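Local coordinates for uncharacterized protein Q99UF4 (Staphylococcus aureus, PDB 3B2N), which probably receives a phosphoryl signal through its receiver domain, as part of a LuxR-family DNA-binding response regulator that would control transcription, at residues S5-E10 / I31-D36; T35-D40 / E58-T63; I82-K87 / D101-K106. One frame throughout, in Å; residues are numbered along the deposited sequence.

Contact 1: residues S5-E10 / I31-D36; sequences SLIIAE and ILADTD
Leu32 N gives its hydrogen to Leu6 O at 2.8 Å, the first of four backbone bonds joining 5-10 to 31-36 as parallel neighbours in the central sheet of a CheY-like receiver domain. Ile8 uses both its N-H and its carbonyl: N donates to Ala33 O, and O accepts from Thr35 N at 3.0 Å. The ladder ends where Glu10 N reaches Thr35 O (2.8 Å), just as both strands run out into loops. Between these rungs alpha hydrogens lean on the same carbonyls, the closest being Asp34 CA on Ile8 O at 3.1 Å.

Side chains alternate between the two faces. Leu6, Ile8 and Ile31 share the face under helix 13-26, where Ile31 CD1 lies 3.8 Å from Leu6 CD2 and also touches Ile8 CD1; branched aliphatic chains suit an apolar layer between sheet and helix. On that face Asp34 turns its carboxylate away from strand 4-9, and OD2 makes a salt bridge with Arg16 of helix 13-26. Ile7, Ala9, Ala33 and Thr35 face helix 38-48; Ala9 meets Ala41 and Ala33 meets Leu44, small residues that suit close packing of helix on sheet. In Thr35 a chi1 of 176° turns OG1 away from the backbone N and leaves the methyl CG2 facing Ala9 CB, 4.1 Å away.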
# COMPACT_ATOMS: atom_id res chain seq x y z
N SER A 5 -3.00 -8.98 -8.06
CA SER A 5 -3.99 -7.95 -7.72
C SER A 5 -3.53 -7.01 -6.60
O SER A 5 -2.84 -7.43 -5.68
CB SER A 5 -5.33 -8.57 -7.37
OG SER A 5 -5.16 -9.53 -6.36
N LEU A 6 -3.95 -5.75 -6.71
CA LEU A 6 -3.54 -4.69 -5.85
C LEU A 6 -4.73 -3.83 -5.45
O LEU A 6 -5.61 -3.57 -6.28
CB LEU A 6 -2.61 -3.72 -6.61
CG LEU A 6 -1.12 -3.63 -6.39
CD1 LEU A 6 -0.53 -4.91 -6.87
CD2 LEU A 6 -0.60 -2.48 -7.24
N ILE A 7 -4.70 -3.33 -4.23
CA ILE A 7 -5.53 -2.20 -3.85
C ILE A 7 -4.58 -1.07 -3.47
O ILE A 7 -3.53 -1.30 -2.85
CB ILE A 7 -6.53 -2.58 -2.68
CG1 ILE A 7 -7.60 -3.55 -3.19
CG2 ILE A 7 -7.14 -1.26 -2.03
CD1 ILE A 7 -8.61 -4.10 -2.16
N ILE A 8 -4.95 0.17 -3.80
CA ILE A 8 -4.10 1.32 -3.53
C ILE A 8 -4.84 2.27 -2.67
O ILE A 8 -5.96 2.68 -3.02
CB ILE A 8 -3.66 2.06 -4.80
CG1 ILE A 8 -2.87 1.08 -5.69
CG2 ILE A 8 -2.82 3.37 -4.38
CD1 ILE A 8 -2.60 1.61 -7.08
N ALA A 9 -4.28 2.60 -1.51
CA ALA A 9 -4.97 3.59 -0.69
C ALA A 9 -3.96 4.74 -0.56
O ALA A 9 -2.87 4.57 0.01
CB ALA A 9 -5.33 2.99 0.71
N GLU A 10 -4.32 5.91 -1.06
CA GLU A 10 -3.42 7.05 -1.05
C GLU A 10 -4.19 8.38 -0.86
O GLU A 10 -5.23 8.63 -1.50
CB GLU A 10 -2.55 7.04 -2.34
CG GLU A 10 -2.04 8.46 -2.81
CD GLU A 10 -1.00 9.06 -1.83
OE1 GLU A 10 -0.14 8.31 -1.29
OE2 GLU A 10 -1.07 10.28 -1.56
N ILE A 31 -5.50 -3.66 -10.74
CA ILE A 31 -5.89 -2.82 -9.61
C ILE A 31 -7.35 -3.13 -9.34
O ILE A 31 -8.22 -2.84 -10.18
CB ILE A 31 -5.75 -1.29 -9.92
CG1 ILE A 31 -4.36 -0.93 -10.52
CG2 ILE A 31 -6.02 -0.44 -8.66
CD1 ILE A 31 -3.17 -1.32 -9.73
N LEU A 32 -7.65 -3.69 -8.18
CA LEU A 32 -9.04 -4.02 -7.83
C LEU A 32 -9.86 -2.83 -7.32
O LEU A 32 -11.08 -2.81 -7.47
CB LEU A 32 -9.05 -5.14 -6.81
CG LEU A 32 -9.11 -6.61 -7.19
CD1 LEU A 32 -8.66 -6.87 -8.60
CD2 LEU A 32 -8.31 -7.39 -6.15
N ALA A 33 -9.20 -1.86 -6.68
CA ALA A 33 -9.89 -0.76 -6.01
C ALA A 33 -8.84 0.28 -5.62
O ALA A 33 -7.70 -0.10 -5.41
CB ALA A 33 -10.63 -1.28 -4.72
N ASP A 34 -9.23 1.54 -5.50
CA ASP A 34 -8.33 2.53 -4.94
C ASP A 34 -9.13 3.54 -4.11
O ASP A 34 -10.32 3.74 -4.37
CB ASP A 34 -7.59 3.25 -6.06
CG ASP A 34 -8.48 4.19 -6.84
OD1 ASP A 34 -9.15 3.72 -7.79
OD2 ASP A 34 -8.53 5.39 -6.51
N THR A 35 -8.51 4.19 -3.12
CA THR A 35 -9.28 5.08 -2.23
C THR A 35 -8.33 6.01 -1.49
O THR A 35 -7.14 5.75 -1.44
CB THR A 35 -10.16 4.27 -1.17
OG1 THR A 35 -10.81 5.17 -0.28
CG2 THR A 35 -9.29 3.34 -0.32
N ASP A 36 -8.87 7.07 -0.93
CA ASP A 36 -8.08 7.99 -0.12
C ASP A 36 -8.39 7.81 1.36
O ASP A 36 -7.93 8.56 2.19
CB ASP A 36 -8.32 9.43 -0.55
CG ASP A 36 -9.75 9.89 -0.34
OD1 ASP A 36 -10.00 11.11 -0.49
OD2 ASP A 36 -10.63 9.08 -0.04

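Contact 2: residues T35-D40 / E58-T63; sequences TDNGLD and EMPGMT
Gly38 N donates to Pro60 O at 3.0 Å and so ties the first turn of helix 38-48 to the loop 58-63. Gly38 CA also gives a C-H...O contact to Met62 O at 3.1 Å. Glycine suits Gly38, whose CA lies tight against that carbonyl; Gly61 combines a positive phi with a place close against Asn37, which suits glycine too.

Asn37 is the N-cap. Its CG stands anti to the backbone N (chi1 -177°), which swings OD1 back over the helix start to accept from Asp40 N at 3.0 Å and, weakly, from Leu39 N. Pro60 O lies over the face of the same amide, 3.5 Å from Asn37 CG. Before the helix, Thr35 OG1 accepts from Asn37 N in an ST turn and donates to Asp40 OD2 (2.6 Å), a second brace across the cap. Pro60 sets ring atom CD 3.3 Å from Asp36 O. Met59, flexible and bent at chi3, sets CE against Gly38 CA at 3.7 Å, while Met62 crosses Leu39, SD to CD1.

The loop leaves strand 52-55, and its contact joins the start of helix 38-48 to the loop that leads into helix 64-73: Met62 reaches both Met42 of helix 38-48 and Val67 of helix 64-73, and Met59 touches Ala9 at the end of strand 4-9.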
# COMPACT_ATOMS: atom_id res chain seq x y z
N THR A 35 -8.51 4.19 -3.12
CA THR A 35 -9.28 5.08 -2.23
C THR A 35 -8.33 6.01 -1.49
O THR A 35 -7.14 5.75 -1.44
CB THR A 35 -10.16 4.27 -1.17
OG1 THR A 35 -10.81 5.17 -0.28
CG2 THR A 35 -9.29 3.34 -0.32
N ASP A 36 -8.87 7.07 -0.93
CA ASP A 36 -8.08 7.99 -0.12
C ASP A 36 -8.39 7.81 1.36
O ASP A 36 -7.93 8.56 2.19
CB ASP A 36 -8.32 9.43 -0.55
CG ASP A 36 -9.75 9.89 -0.34
OD1 ASP A 36 -10.00 11.11 -0.49
OD2 ASP A 36 -10.63 9.08 -0.04
N ASN A 37 -9.13 6.78 1.69
CA ASN A 37 -9.58 6.61 3.09
C ASN A 37 -9.21 5.24 3.63
O ASN A 37 -9.55 4.20 3.03
CB ASN A 37 -11.10 6.86 3.18
CG ASN A 37 -11.62 6.78 4.60
OD1 ASN A 37 -11.61 5.72 5.23
ND2 ASN A 37 -12.13 7.89 5.09
N GLY A 38 -8.52 5.20 4.77
CA GLY A 38 -8.02 3.91 5.28
C GLY A 38 -9.10 2.95 5.78
O GLY A 38 -8.94 1.73 5.70
N LEU A 39 -10.20 3.50 6.31
CA LEU A 39 -11.32 2.65 6.68
C LEU A 39 -11.96 2.01 5.45
O LEU A 39 -12.29 0.79 5.44
CB LEU A 39 -12.38 3.46 7.41
CG LEU A 39 -13.58 2.73 7.98
CD1 LEU A 39 -13.20 1.51 8.83
CD2 LEU A 39 -14.41 3.73 8.81
N ASP A 40 -12.18 2.84 4.44
CA ASP A 40 -12.60 2.38 3.12
C ASP A 40 -11.69 1.27 2.58
O ASP A 40 -12.18 0.19 2.23
CB ASP A 40 -12.65 3.57 2.15
CG ASP A 40 -13.36 3.24 0.85
OD1 ASP A 40 -14.19 2.32 0.88
OD2 ASP A 40 -13.08 3.88 -0.22
N GLU A 58 -0.68 8.73 6.42
CA GLU A 58 -1.63 9.60 7.06
C GLU A 58 -2.87 9.78 6.18
O GLU A 58 -2.80 10.50 5.20
CB GLU A 58 -0.95 10.92 7.34
CG GLU A 58 -1.71 11.89 8.20
CD GLU A 58 -0.79 13.01 8.59
OE1 GLU A 58 0.43 12.71 8.72
OE2 GLU A 58 -1.26 14.18 8.73
N MET A 59 -3.96 9.11 6.53
CA MET A 59 -5.21 9.10 5.73
C MET A 59 -6.34 9.24 6.72
O MET A 59 -6.18 8.91 7.92
CB MET A 59 -5.41 7.80 4.93
CG MET A 59 -4.46 7.47 3.81
SD MET A 59 -4.90 5.94 2.89
CE MET A 59 -4.64 4.60 4.06
N PRO A 60 -7.50 9.77 6.25
CA PRO A 60 -8.65 9.81 7.17
C PRO A 60 -9.19 8.40 7.42
O PRO A 60 -8.86 7.50 6.66
CB PRO A 60 -9.67 10.69 6.40
CG PRO A 60 -9.24 10.62 4.91
CD PRO A 60 -7.75 10.40 4.94
N GLY A 61 -9.97 8.20 8.49
CA GLY A 61 -10.60 6.90 8.76
C GLY A 61 -9.66 5.95 9.52
O GLY A 61 -9.89 5.68 10.69
N MET A 62 -8.62 5.48 8.83
CA MET A 62 -7.55 4.67 9.40
C MET A 62 -6.28 5.06 8.66
O MET A 62 -6.32 5.23 7.45
CB MET A 62 -7.81 3.16 9.17
CG MET A 62 -8.91 2.52 10.11
SD MET A 62 -9.31 0.77 9.70
CE MET A 62 -7.88 -0.06 10.40
N THR A 63 -5.16 5.22 9.38
CA THR A 63 -3.87 5.46 8.77
C THR A 63 -3.46 4.15 8.16
O THR A 63 -4.04 3.09 8.49
CB THR A 63 -2.80 5.84 9.83
OG1 THR A 63 -2.55 4.71 10.67
CG2 THR A 63 -3.26 7.11 10.71

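Contact 3: residues I82-K87 / D101-K106; sequences IVTTFK and DAYVLK
Lys106 lays its chain across 82-87. From CB, 3.9 Å from Thr84 O, the chain runs fully extended beyond CG: CG rests 3.5 Å from Thr84 O, CD lies against the methyl CG2 of Thr85, and CE lies 3.5 Å from Val83 O and touches Val83 CG1, the two side chains crossing at about a right angle. At the tip, Lys106 NZ donates to a water oxygen 2.8 Å away and forms a salt bridge with Glu10. The same water accepts from Thr85 N. A lysine suits this place because its long aliphatic part can cross the strand end before its charge meets Glu10 OE1.

The backbones are joined by parallel bonds from Ile82 N to Ala102 O, Val104 N to Ile82 O (2.7 Å), Thr84 N to Val104 O, and Lys106 N to Thr84 O. Tyr103 lies along the face shared with Ile82 and Thr84. A chi1 of -169° carries its ring away from the backbone N and past Ile82 CG2 until OH is 3.3 Å from Thr84 CG2. Tyr103 OH donates a weak, 3.5 Å bond to Phe86 O, which lies at the ring edge near its plane. Thr84 OG1 accepts from Phe86 N at 3.0 Å, an ST turn that bends the chain away after the strand.

Strand, helix 89-97 and strand form a beta-alpha-beta unit. A threonine ending the fourth strand and a lysine after the fifth are hallmarks of the receiver-domain phosphorylation site, consistent with Lys106 lying near Glu10 and, by a long weak ion pair, Asp56.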
# COMPACT_ATOMS: atom_id res chain seq x y z
N ILE A 82 4.00 0.15 2.49
CA ILE A 82 3.73 1.52 2.83
C ILE A 82 4.53 2.44 1.92
O ILE A 82 5.70 2.19 1.66
CB ILE A 82 4.01 1.77 4.30
CG1 ILE A 82 3.09 0.89 5.15
CG2 ILE A 82 4.00 3.27 4.65
CD1 ILE A 82 2.48 1.52 6.31
N VAL A 83 3.89 3.51 1.42
CA VAL A 83 4.52 4.43 0.48
C VAL A 83 4.18 5.79 1.01
O VAL A 83 3.01 6.12 1.04
CB VAL A 83 3.91 4.26 -0.95
CG1 VAL A 83 4.47 5.28 -1.93
CG2 VAL A 83 4.21 2.95 -1.45
N THR A 84 5.18 6.57 1.45
CA THR A 84 4.92 7.81 2.19
C THR A 84 5.96 8.88 1.88
O THR A 84 7.09 8.56 1.47
CB THR A 84 4.91 7.54 3.74
OG1 THR A 84 4.50 8.72 4.45
CG2 THR A 84 6.33 7.07 4.24
N THR A 85 5.61 10.16 2.08
CA THR A 85 6.62 11.23 2.17
C THR A 85 7.40 11.25 3.51
O THR A 85 8.48 11.84 3.59
CB THR A 85 6.00 12.62 1.98
OG1 THR A 85 5.00 12.81 3.00
CG2 THR A 85 5.31 12.71 0.67
N PHE A 86 6.89 10.61 4.56
CA PHE A 86 7.48 10.85 5.89
C PHE A 86 8.86 10.26 6.11
O PHE A 86 9.05 9.02 6.12
CB PHE A 86 6.55 10.42 7.05
CG PHE A 86 5.21 11.13 7.07
CD1 PHE A 86 4.11 10.54 7.70
CD2 PHE A 86 5.05 12.37 6.45
CE1 PHE A 86 2.87 11.19 7.73
CE2 PHE A 86 3.82 13.02 6.45
CZ PHE A 86 2.73 12.43 7.08
N LYS A 87 9.82 11.16 6.32
CA LYS A 87 11.16 10.76 6.72
C LYS A 87 11.26 10.51 8.24
O LYS A 87 12.17 9.79 8.67
CB LYS A 87 12.18 11.80 6.27
CG LYS A 87 12.36 11.88 4.76
CD LYS A 87 13.26 10.76 4.26
CE LYS A 87 14.74 11.03 4.51
NZ LYS A 87 15.23 12.15 3.65
N ASP A 101 5.80 -5.34 4.65
CA ASP A 101 6.71 -6.03 3.73
C ASP A 101 7.74 -5.09 3.09
O ASP A 101 8.89 -5.49 2.87
CB ASP A 101 5.92 -6.80 2.68
CG ASP A 101 5.10 -7.89 3.31
OD1 ASP A 101 5.72 -8.76 3.91
OD2 ASP A 101 3.86 -7.83 3.29
N ALA A 102 7.33 -3.86 2.80
CA ALA A 102 8.29 -2.87 2.34
C ALA A 102 7.85 -1.47 2.74
O ALA A 102 6.66 -1.17 2.83
CB ALA A 102 8.52 -2.98 0.81
N TYR A 103 8.82 -0.59 2.98
CA TYR A 103 8.54 0.80 3.31
C TYR A 103 9.20 1.63 2.20
O TYR A 103 10.40 1.61 2.05
CB TYR A 103 9.20 1.11 4.64
CG TYR A 103 8.78 2.42 5.27
CD1 TYR A 103 7.64 2.50 6.09
CD2 TYR A 103 9.53 3.58 5.08
CE1 TYR A 103 7.28 3.69 6.71
CE2 TYR A 103 9.16 4.78 5.68
CZ TYR A 103 8.04 4.82 6.48
OH TYR A 103 7.69 5.97 7.08
N VAL A 104 8.41 2.34 1.41
CA VAL A 104 8.97 3.05 0.27
C VAL A 104 8.71 4.55 0.39
O VAL A 104 7.54 4.99 0.54
CB VAL A 104 8.36 2.49 -1.04
CG1 VAL A 104 8.81 3.30 -2.28
CG2 VAL A 104 8.76 1.02 -1.19
N LEU A 105 9.78 5.33 0.32
CA LEU A 105 9.64 6.79 0.34
C LEU A 105 9.23 7.30 -1.02
O LEU A 105 9.67 6.77 -2.03
CB LEU A 105 10.99 7.41 0.67
CG LEU A 105 11.37 8.06 1.99
CD1 LEU A 105 10.78 7.38 3.17
CD2 LEU A 105 12.88 8.09 2.07
N LYS A 106 8.46 8.40 -1.06
CA LYS A 106 8.09 9.01 -2.35
C LYS A 106 9.23 9.75 -3.04
O LYS A 106 9.00 10.38 -4.07
CB LYS A 106 6.83 9.89 -2.20
CG LYS A 106 5.66 9.00 -1.72
CD LYS A 106 4.37 9.77 -1.59
CE LYS A 106 3.22 8.89 -1.12
NZ LYS A 106 2.08 9.81 -0.75
O HOH W 1 2.56 10.32 2.01

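Overall arrangement
From the N terminus, strand 4-9 leads through helix 13-26 to strand 29-35, and contact 1 closes this first beta-alpha-beta loop at one edge of the sheet. Contact 2 begins on Thr35 and Asp36, the residues where contact 1 ends, and closes a second loop running through helix 38-48 and strand 52-55. Contact 3 closes a later loop, through helix 89-97, at the other edge. None nests inside another. Contacts 1 and 3 lie on opposite sides of the chain's centre, yet meet across the strand ends through the Glu10-Lys106 salt bridge, while contact 2 ties the end of edge strand 29-35 and the start of helix 38-48 to the loop after strand 52-55.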